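Local coordinates for hypothetical protein TTHA1281 (Thermus thermophilus, PDB 2E6X), which is of unknown function but belongs to the DUF3248 family and assembles as a dimer of small subunits built of helices and a mixed beta sheet, at residues L13-G18 against L26-G31. Sequence-based numbering, arbitrary orientation.
Sequences LVWRMG and LVVRVG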
# COMPACT_ATOMS: atom_id res chain seq x y z
N LEU A 13 1.71 -9.71 5.09
CA LEU A 13 2.38 -8.88 4.09
C LEU A 13 3.11 -7.73 4.78
O LEU A 13 2.61 -7.19 5.76
CB LEU A 13 1.34 -8.30 3.12
CG LEU A 13 0.48 -9.30 2.35
CD1 LEU A 13 -0.46 -8.52 1.47
CD2 LEU A 13 1.35 -10.21 1.50
N VAL A 14 4.28 -7.38 4.28
CA VAL A 14 5.05 -6.29 4.85
C VAL A 14 4.87 -5.11 3.92
O VAL A 14 4.93 -5.26 2.70
CB VAL A 14 6.55 -6.61 4.93
CG1 VAL A 14 7.28 -5.54 5.76
CG2 VAL A 14 6.74 -8.00 5.52
N TRP A 15 4.63 -3.94 4.52
CA TRP A 15 4.44 -2.71 3.77
C TRP A 15 5.43 -1.64 4.21
O TRP A 15 5.65 -1.45 5.41
CB TRP A 15 3.04 -2.14 4.00
CG TRP A 15 1.96 -2.98 3.45
CD1 TRP A 15 1.31 -4.01 4.08
CD2 TRP A 15 1.41 -2.90 2.13
NE1 TRP A 15 0.40 -4.58 3.22
CE2 TRP A 15 0.44 -3.92 2.02
CE3 TRP A 15 1.65 -2.07 1.03
CZ2 TRP A 15 -0.29 -4.13 0.86
CZ3 TRP A 15 0.91 -2.28 -0.14
CH2 TRP A 15 -0.04 -3.30 -0.21
N ARG A 16 6.03 -0.95 3.22
CA ARG A 16 6.95 0.15 3.48
C ARG A 16 6.67 1.20 2.42
O ARG A 16 6.34 0.86 1.27
CB ARG A 16 8.42 -0.29 3.37
CG ARG A 16 8.90 -1.32 4.43
CD ARG A 16 8.97 -0.74 5.84
NE ARG A 16 9.56 -1.71 6.77
CZ ARG A 16 8.87 -2.63 7.44
NH1 ARG A 16 7.55 -2.70 7.31
NH2 ARG A 16 9.52 -3.50 8.22
N MSE A 17 6.80 2.47 2.77
CA MSE A 17 6.56 3.51 1.78
C MSE A 17 7.39 4.73 2.06
O MSE A 17 7.88 4.92 3.17
CB MSE A 17 5.11 3.89 1.80
CG MSE A 17 4.69 4.24 3.18
SE MSE A 17 2.84 4.35 3.23
CE MSE A 17 2.52 5.46 1.67
N GLY A 18 7.49 5.58 1.05
CA GLY A 18 8.26 6.80 1.16
C GLY A 18 8.55 7.33 -0.23
O GLY A 18 8.24 6.68 -1.26
N LEU A 26 5.87 8.62 -5.09
CA LEU A 26 5.63 7.88 -3.85
C LEU A 26 5.86 6.40 -4.17
O LEU A 26 5.26 5.88 -5.11
CB LEU A 26 4.20 8.06 -3.34
CG LEU A 26 3.92 7.09 -2.16
CD1 LEU A 26 4.64 7.63 -0.88
CD2 LEU A 26 2.41 6.95 -1.90
N VAL A 27 6.72 5.75 -3.41
CA VAL A 27 6.97 4.33 -3.65
C VAL A 27 6.34 3.48 -2.54
O VAL A 27 6.43 3.79 -1.34
CB VAL A 27 8.51 4.03 -3.73
CG1 VAL A 27 8.77 2.55 -3.85
CG2 VAL A 27 9.15 4.81 -4.93
N VAL A 28 5.59 2.47 -2.94
CA VAL A 28 5.03 1.54 -1.97
C VAL A 28 5.69 0.20 -2.23
O VAL A 28 5.70 -0.30 -3.39
CB VAL A 28 3.52 1.45 -2.11
CG1 VAL A 28 2.98 0.26 -1.29
CG2 VAL A 28 2.93 2.79 -1.62
N ARG A 29 6.31 -0.35 -1.20
CA ARG A 29 6.93 -1.66 -1.39
C ARG A 29 6.12 -2.67 -0.59
O ARG A 29 5.76 -2.40 0.56
CB ARG A 29 8.39 -1.66 -0.93
CG ARG A 29 9.23 -0.76 -1.76
CD ARG A 29 10.63 -0.63 -1.20
NE ARG A 29 11.47 0.11 -2.15
CZ ARG A 29 12.65 0.60 -1.85
NH1 ARG A 29 13.14 0.42 -0.61
NH2 ARG A 29 13.33 1.30 -2.76
N VAL A 30 5.85 -3.81 -1.21
CA VAL A 30 5.08 -4.87 -0.55
C VAL A 30 5.64 -6.28 -0.81
O VAL A 30 6.13 -6.59 -1.90
CB VAL A 30 3.60 -4.83 -0.99
CG1 VAL A 30 3.47 -5.16 -2.49
CG2 VAL A 30 2.80 -5.83 -0.18
N GLY A 31 5.58 -7.13 0.21
CA GLY A 31 6.08 -8.48 0.06
C GLY A 31 5.62 -9.34 1.23
O GLY A 31 4.99 -8.82 2.16
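Val14 and Gly31 form the first hydrogen-bonded pair of an antiparallel beta hairpin, with Val14 N reaching Gly31 O at 2.7 Å in a nearly straight bond and Gly31 N returning to Val14 O. Trp15 follows in a non-hydrogen-bonded pair with Val30. CG beside the backbone N (chi1 -66°) and a near-perpendicular ring (chi2 88°) lay the six-membered ring over Val30: Val30 CG2 sits under one face in a CH-pi contact, 3.6 Å from the ring centroid, while Val28 CG1 meets the ring edge in plane, 3.5 Å from Trp15 CZ3. With an alanine in place of Trp15, Val30 CG2 would probably lose its aromatic face and Val28 CG1 its edge contact, opening a gap beside Met17 of the second subunit. Arg16 pairs with Arg29 through two backbone bonds, Arg29 N to Arg16 O being 2.8 Å long; the Arg16 guanidinium folds back, its NH1 donating to Trp15 O from above the carbonyl plane. The Arg29 side chain instead leads away to a salt bridge with Glu65 and a hydrogen bond to the carbonyl of Pro43. Selenomethionine Met17, on the same face as Trp15, bends at chi3 (-48°) and brings CE to 3.9 Å from Leu26 CD2. Gly18 closes the register, its O accepting from Val27 N at 2.8 Å. Backbone bonds thus fix the strand pairing, while Trp15 and Met17 pack on Met17 and Trp15 of the second subunit, partly burying this apolar face.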